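Long-range contacts in Bd0816 (Bdellovibrio bacteriovorus HD100, PDB 5CER), which probably acts as a serine-type D-Ala-D-Ala carboxypeptidase of the peptidase S13 family, cleaving the terminal D-alanine from peptidoglycan stem peptides: residues A298-D303 / P379-Y384; A161-V166 / E386-P391. The protein carries 2 engineered substitutions. All blocks are in the same frame, centred on the assembly; numbering follows the deposited sequence.

Contact 1. Residues A298-D303 / P379-Y384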
loop_
_atom_site.group_PDB
_atom_site.type_symbol
_atom_site.label_atom_id
_atom_site.label_comp_id
_atom_site.label_asym_id
_atom_site.label_seq_id
_atom_site.Cartn_x
_atom_site.Cartn_y
_atom_site.Cartn_z
ATOM N N ALA A 298 -5.074 10.403 -3.164
ATOM C CA ALA A 298 -5.306 9.868 -4.497
ATOM C C ALA A 298 -4.499 10.614 -5.532
ATOM O O ALA A 298 -4.551 11.830 -5.610
ATOM C CB ALA A 298 -6.772 9.903 -4.858
ATOM N N ASN A 299 -3.772 9.851 -6.343
ATOM C CA ASN A 299 -2.971 10.365 -7.433
ATOM C C ASN A 299 -1.708 11.091 -6.990
ATOM O O ASN A 299 -0.657 10.863 -7.589
ATOM C CB ASN A 299 -3.797 11.215 -8.409
ATOM C CG ASN A 299 -3.034 11.626 -9.630
ATOM O OD1 ASN A 299 -2.884 12.817 -9.888
ATOM N ND2 ASN A 299 -2.538 10.669 -10.390
ATOM N N LYS A 300 -1.794 11.940 -5.979
ATOM C CA LYS A 300 -0.640 12.733 -5.571
ATOM C C LYS A 300 0.462 11.984 -4.831
ATOM O O LYS A 300 1.636 12.348 -4.972
ATOM C CB LYS A 300 -1.094 13.963 -4.779
ATOM C CG LYS A 300 -1.774 15.020 -5.659
ATOM C CD LYS A 300 -2.292 16.155 -4.792
ATOM C CE LYS A 300 -3.343 17.008 -5.465
ATOM N NZ LYS A 300 -2.681 17.937 -6.413
ATOM N N ASP A 301 0.129 10.918 -4.106
ATOM C CA ASP A 301 1.174 10.055 -3.522
ATOM C C ASP A 301 1.536 8.914 -4.475
ATOM O O ASP A 301 0.861 7.874 -4.504
ATOM C CB ASP A 301 0.738 9.521 -2.170
ATOM C CG ASP A 301 0.772 10.569 -1.097
ATOM O OD1 ASP A 301 1.779 11.314 -1.050
ATOM O OD2 ASP A 301 -0.247 10.696 -0.344
ATOM N N SER A 302 2.562 9.146 -5.289
ATOM C CA SER A 302 2.999 8.200 -6.322
ATOM C C SER A 302 3.407 6.904 -5.787
ATOM O O SER A 302 3.271 5.902 -6.466
ATOM C CB SER A 302 4.238 8.687 -7.083
ATOM O OG SER A 302 4.132 10.033 -7.483
ATOM N N ASP A 303 4.014 6.912 -4.622
ATOM C CA ASP A 303 4.499 5.674 -4.050
ATOM C C ASP A 303 3.445 5.223 -3.038
ATOM O O ASP A 303 3.660 5.248 -1.825
ATOM C CB ASP A 303 5.882 5.905 -3.399
ATOM C CG ASP A 303 6.617 4.604 -3.022
ATOM O OD1 ASP A 303 6.054 3.511 -3.159
ATOM O OD2 ASP A 303 7.774 4.721 -2.570
ATOM N N PRO A 379 -15.677 17.347 -7.404
ATOM C CA PRO A 379 -14.513 17.335 -6.561
ATOM C C PRO A 379 -14.024 18.728 -6.238
ATOM O O PRO A 379 -14.225 19.657 -7.022
ATOM C CB PRO A 379 -13.490 16.592 -7.419
ATOM C CG PRO A 379 -13.904 16.830 -8.823
ATOM C CD PRO A 379 -15.393 16.923 -8.787
ATOM N N LYS A 380 -13.372 18.863 -5.102
ATOM C CA LYS A 380 -12.585 20.042 -4.796
ATOM C C LYS A 380 -11.177 19.569 -4.461
ATOM O O LYS A 380 -10.972 18.840 -3.480
ATOM C CB LYS A 380 -13.176 20.804 -3.615
ATOM C CG LYS A 380 -12.297 21.950 -3.153
ATOM C CD LYS A 380 -12.970 22.815 -2.134
ATOM C CE LYS A 380 -12.118 24.016 -1.813
ATOM N NZ LYS A 380 -12.804 24.939 -0.868
ATOM N N GLU A 381 -10.212 19.995 -5.242
ATOM C CA GLU A 381 -8.866 19.483 -5.088
ATOM C C GLU A 381 -8.290 19.873 -3.727
ATOM O O GLU A 381 -8.475 20.998 -3.273
ATOM C CB GLU A 381 -7.985 19.996 -6.232
ATOM C CG GLU A 381 -6.539 19.545 -6.163
ATOM C CD GLU A 381 -5.731 19.958 -7.376
ATOM O OE1 GLU A 381 -6.288 19.935 -8.486
ATOM O OE2 GLU A 381 -4.530 20.293 -7.217
ATOM N N ILE A 382 -7.580 18.939 -3.110
ATOM C CA ILE A 382 -7.041 19.105 -1.758
ATOM C C ILE A 382 -5.656 19.908 -1.781
ATOM O O ILE A 382 -4.815 19.697 -2.672
ATOM C CB ILE A 382 -6.998 17.689 -1.002
ATOM C CG1 ILE A 382 -8.438 17.252 -0.359
ATOM C CG2 ILE A 382 -5.895 17.691 0.040
ATOM C CD1 ILE A 382 -9.002 18.109 0.790
ATOM N N GLN A 383 -5.446 20.835 -0.828
ATOM C CA GLN A 383 -4.131 21.485 -0.597
ATOM C C GLN A 383 -3.110 20.468 -0.067
ATOM O O GLN A 383 -3.151 20.124 1.113
ATOM C CB GLN A 383 -4.237 22.605 0.450
ATOM C CG GLN A 383 -4.652 24.002 -0.040
ATOM C CD GLN A 383 -3.515 25.049 -0.079
ATOM O OE1 GLN A 383 -2.359 24.842 0.361
ATOM N NE2 GLN A 383 -3.855 26.198 -0.656
ATOM N N TYR A 384 -2.229 19.948 -0.918
ATOM C CA TYR A 384 -1.313 18.876 -0.502
ATOM C C TYR A 384 -0.096 18.787 -1.385
ATOM O O TYR A 384 -0.191 18.880 -2.611
ATOM C CB TYR A 384 -2.020 17.485 -0.489
ATOM C CG TYR A 384 -1.104 16.311 -0.146
ATOM C CD1 TYR A 384 -0.681 16.096 1.176
ATOM C CD2 TYR A 384 -0.670 15.414 -1.145
ATOM C CE1 TYR A 384 0.154 15.032 1.495
ATOM C CE2 TYR A 384 0.170 14.330 -0.839
ATOM C CZ TYR A 384 0.592 14.141 0.478
ATOM O OH TYR A 384 1.434 13.114 0.778
#
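The phenolic oxygen of Y384 meets the carboxylate of D301, with OH donating to OD1 at 2.6 Å. OD1 accepts through its syn lone pair, on the side of OD2. OD2 is itself 3.2 Å from Y384 OH. The carboxylate stands nearly upright to the ring, with the two planes 82° apart, and OD1 lies at the ring's edge close to its plane. Y384 OH has two further partners, the backbone N of I387 and K208 NZ. OD2 of D301 pairs with K208 NZ in a salt bridge and accepts from the backbone N of V297. D301 is buried, so K208 probably helps to keep its carboxylate charged and to polarise the tyrosine hydroxyl.

K300 runs along the Y384 side chain in the opposite direction. Its CB sits at the ring edge, 3.9 Å from Y384 CD2, and its CD is 4.1 Å from the backbone O of Y384. The lysine chain is extended until its last torsion, which bends at chi4 -78° and turns NZ to E381. K300 NZ and E381 OE2 form a salt bridge of 3.1 Å. NZ comes from above the carboxylate plane, 59° out of it. The E381 chain is extended, with CG anti to its backbone N, and this carries the carboxylate out to the lysine. The two side chains cross at about a right angle. This pair is more exposed than the tyrosine-aspartate bond.

The contact joins two loops at the surface. Residues 298-303 follow strand 296-297, an outermost strand of the six-stranded antiparallel sheet, and residues 379-384 follow helix 356-375. K208 reaches the site from helix 203-213. Backbone bonds tie A298 and I382 to G315, just before strand 317-324.

Contact 2. Residues A161-V166 / E386-P391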
loop_
_atom_site.group_PDB
_atom_site.type_symbol
_atom_site.label_atom_id
_atom_site.label_comp_id
_atom_site.label_asym_id
_atom_site.label_seq_id
_atom_site.Cartn_x
_atom_site.Cartn_y
_atom_site.Cartn_z
ATOM N N ALA A 161 17.136 10.771 0.013
ATOM C CA ALA A 161 17.629 11.556 1.157
ATOM C C ALA A 161 18.014 12.965 0.758
ATOM O O ALA A 161 17.704 13.945 1.475
ATOM C CB ALA A 161 18.792 10.845 1.834
ATOM N N THR A 162 18.729 13.064 -0.361
ATOM C CA THR A 162 19.136 14.353 -0.924
ATOM C C THR A 162 17.949 15.211 -1.310
ATOM O O THR A 162 17.949 16.415 -1.028
ATOM C CB THR A 162 20.119 14.163 -2.100
ATOM O OG1 THR A 162 21.303 13.518 -1.611
ATOM C CG2 THR A 162 20.541 15.504 -2.732
ATOM N N LYS A 163 16.925 14.636 -1.928
ATOM C CA LYS A 163 15.696 15.415 -2.132
ATOM C C LYS A 163 15.104 15.869 -0.813
ATOM O O LYS A 163 14.594 16.980 -0.727
ATOM C CB LYS A 163 14.621 14.682 -2.878
ATOM C CG LYS A 163 13.573 15.589 -3.492
ATOM C CD LYS A 163 12.334 14.839 -3.982
ATOM C CE LYS A 163 11.347 15.748 -4.611
ATOM N NZ LYS A 163 11.458 15.607 -6.078
ATOM N N ALA A 164 15.140 14.998 0.187
ATOM C CA ALA A 164 14.661 15.348 1.533
ATOM C C ALA A 164 15.634 16.229 2.372
ATOM O O ALA A 164 15.394 16.439 3.568
ATOM C CB ALA A 164 14.336 14.089 2.290
ATOM N N LYS A 165 16.712 16.737 1.751
ATOM C CA LYS A 165 17.696 17.572 2.422
ATOM C C LYS A 165 18.346 16.841 3.635
ATOM O O LYS A 165 18.709 17.481 4.616
ATOM C CB LYS A 165 17.071 18.913 2.859
ATOM C CG LYS A 165 16.580 19.784 1.704
ATOM C CD LYS A 165 15.709 20.978 2.114
ATOM C CE LYS A 165 15.582 22.068 1.031
ATOM N NZ LYS A 165 16.532 22.077 -0.131
ATOM N N VAL A 166 18.534 15.521 3.533
ATOM C CA VAL A 166 19.283 14.736 4.531
ATOM C C VAL A 166 20.588 14.296 3.922
ATOM O O VAL A 166 20.628 13.785 2.824
ATOM C CB VAL A 166 18.529 13.479 5.003
ATOM C CG1 VAL A 166 19.388 12.678 5.974
ATOM C CG2 VAL A 166 17.193 13.841 5.630
ATOM N N GLU A 386 3.250 16.134 -1.938
ATOM C CA GLU A 386 3.609 14.774 -1.726
ATOM C C GLU A 386 4.649 14.707 -0.625
ATOM O O GLU A 386 5.694 15.306 -0.742
ATOM C CB GLU A 386 4.112 14.153 -3.032
ATOM C CG GLU A 386 4.623 12.721 -2.903
ATOM C CD GLU A 386 4.838 12.034 -4.235
ATOM O OE1 GLU A 386 5.169 12.704 -5.226
ATOM O OE2 GLU A 386 4.610 10.817 -4.322
ATOM N N ILE A 387 4.333 13.974 0.435
ATOM C CA ILE A 387 5.299 13.671 1.499
ATOM C C ILE A 387 6.237 12.578 0.999
ATOM O O ILE A 387 5.801 11.558 0.510
ATOM C CB ILE A 387 4.580 13.195 2.782
ATOM C CG1 ILE A 387 3.730 14.325 3.373
ATOM C CG2 ILE A 387 5.576 12.662 3.805
ATOM C CD1 ILE A 387 2.577 13.852 4.244
ATOM N N LEU A 388 7.530 12.823 1.114
ATOM C CA LEU A 388 8.509 11.827 0.780
ATOM C C LEU A 388 8.773 11.127 2.134
ATOM O O LEU A 388 9.384 11.698 3.020
ATOM C CB LEU A 388 9.743 12.467 0.170
ATOM C CG LEU A 388 10.925 11.501 -0.169
ATOM C CD1 LEU A 388 10.509 10.215 -0.892
ATOM C CD2 LEU A 388 12.052 12.212 -0.933
ATOM N N ALA A 389 8.248 9.909 2.278
ATOM C CA ALA A 389 8.176 9.250 3.565
ATOM C C ALA A 389 9.382 8.318 3.872
ATOM O O ALA A 389 9.329 7.096 3.780
ATOM C CB ALA A 389 6.869 8.503 3.680
ATOM N N LEU A 390 10.475 8.942 4.268
ATOM C CA LEU A 390 11.693 8.219 4.669
ATOM C C LEU A 390 11.640 7.864 6.153
ATOM O O LEU A 390 11.010 8.572 6.923
ATOM C CB LEU A 390 12.925 9.062 4.375
ATOM C CG LEU A 390 13.132 9.365 2.882
ATOM C CD1 LEU A 390 13.959 10.629 2.586
ATOM C CD2 LEU A 390 13.826 8.140 2.317
ATOM N N PRO A 391 12.337 6.806 6.543
ATOM C CA PRO A 391 12.379 6.433 7.931
ATOM C C PRO A 391 13.318 7.272 8.790
ATOM O O PRO A 391 13.454 6.996 9.991
ATOM C CB PRO A 391 12.824 4.979 7.883
ATOM C CG PRO A 391 13.661 4.888 6.664
ATOM C CD PRO A 391 13.114 5.878 5.700
#
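The methyl group of A164 meets L390, with CB 3.5 Å from L390 CD1. The same CD1 also lies 4.0 Å from A161 CA, so a single leucine methyl touches two residues about one turn apart. L388 packs beside it through CD2, which is 4.0 Å from K163 CD and 4.1 Å from K163 CB. A164 CB is slightly farther from this methyl, at 4.4 Å from L388 CD2. K163 contributes the aliphatic part of its chain, which slants across the L388 side chain. The contact between the two segments is therefore apolar packing.

The first torsion of L388 sets CG anti to the backbone N, chi1 177°, and carries CD2 out to the K163 chain. In L390 CG is anti to the carbonyl carbon instead, chi1 -63°, and CD1 is brought against A164 and A161. The leucines flank A389, where a weak L390 N to L388 O bond kinks the chain. A389 itself packs on T205 and R209 of helix 203-213. L388 and L390 also touch R160, and L390 reaches L157, so their packing continues along helix 151-163.

The contact lies at the C-terminal end of this helix. A164 is the first residue to leave helical geometry. K165 follows with positive phi, 59°, and V166 N bonds back to A161 O at 2.7 Å. K165 N bonds to T162 O at 3.1 Å. These two bonds define a Schellman motif with K165 as its C-prime residue. The arrangement is thus a Schellman-capped helix end packed against alternate leucines of an irregular segment.

Both contacts use the long loop between helix 356-375 and strand 399-400. Residues 379-384 serve contact 1 and residues 386-391 serve contact 2, so one loop meets first the loop at 298-303 and then the end of helix 151-163. The centres are 18 Å apart, yet E386 joins them directly: its OE2 lies 2.8 Å from S302 N, a probable hydrogen bond, and its CD is 3.3 Å from K300 O. Contact 1 is largely polar and lies at the surface, whereas contact 2 is apolar and partly buried. In sequence, contact 1 falls within the span bridged by contact 2. Helix 203-213 borders both: its K208 bonds D301 and Y384 and touches I387.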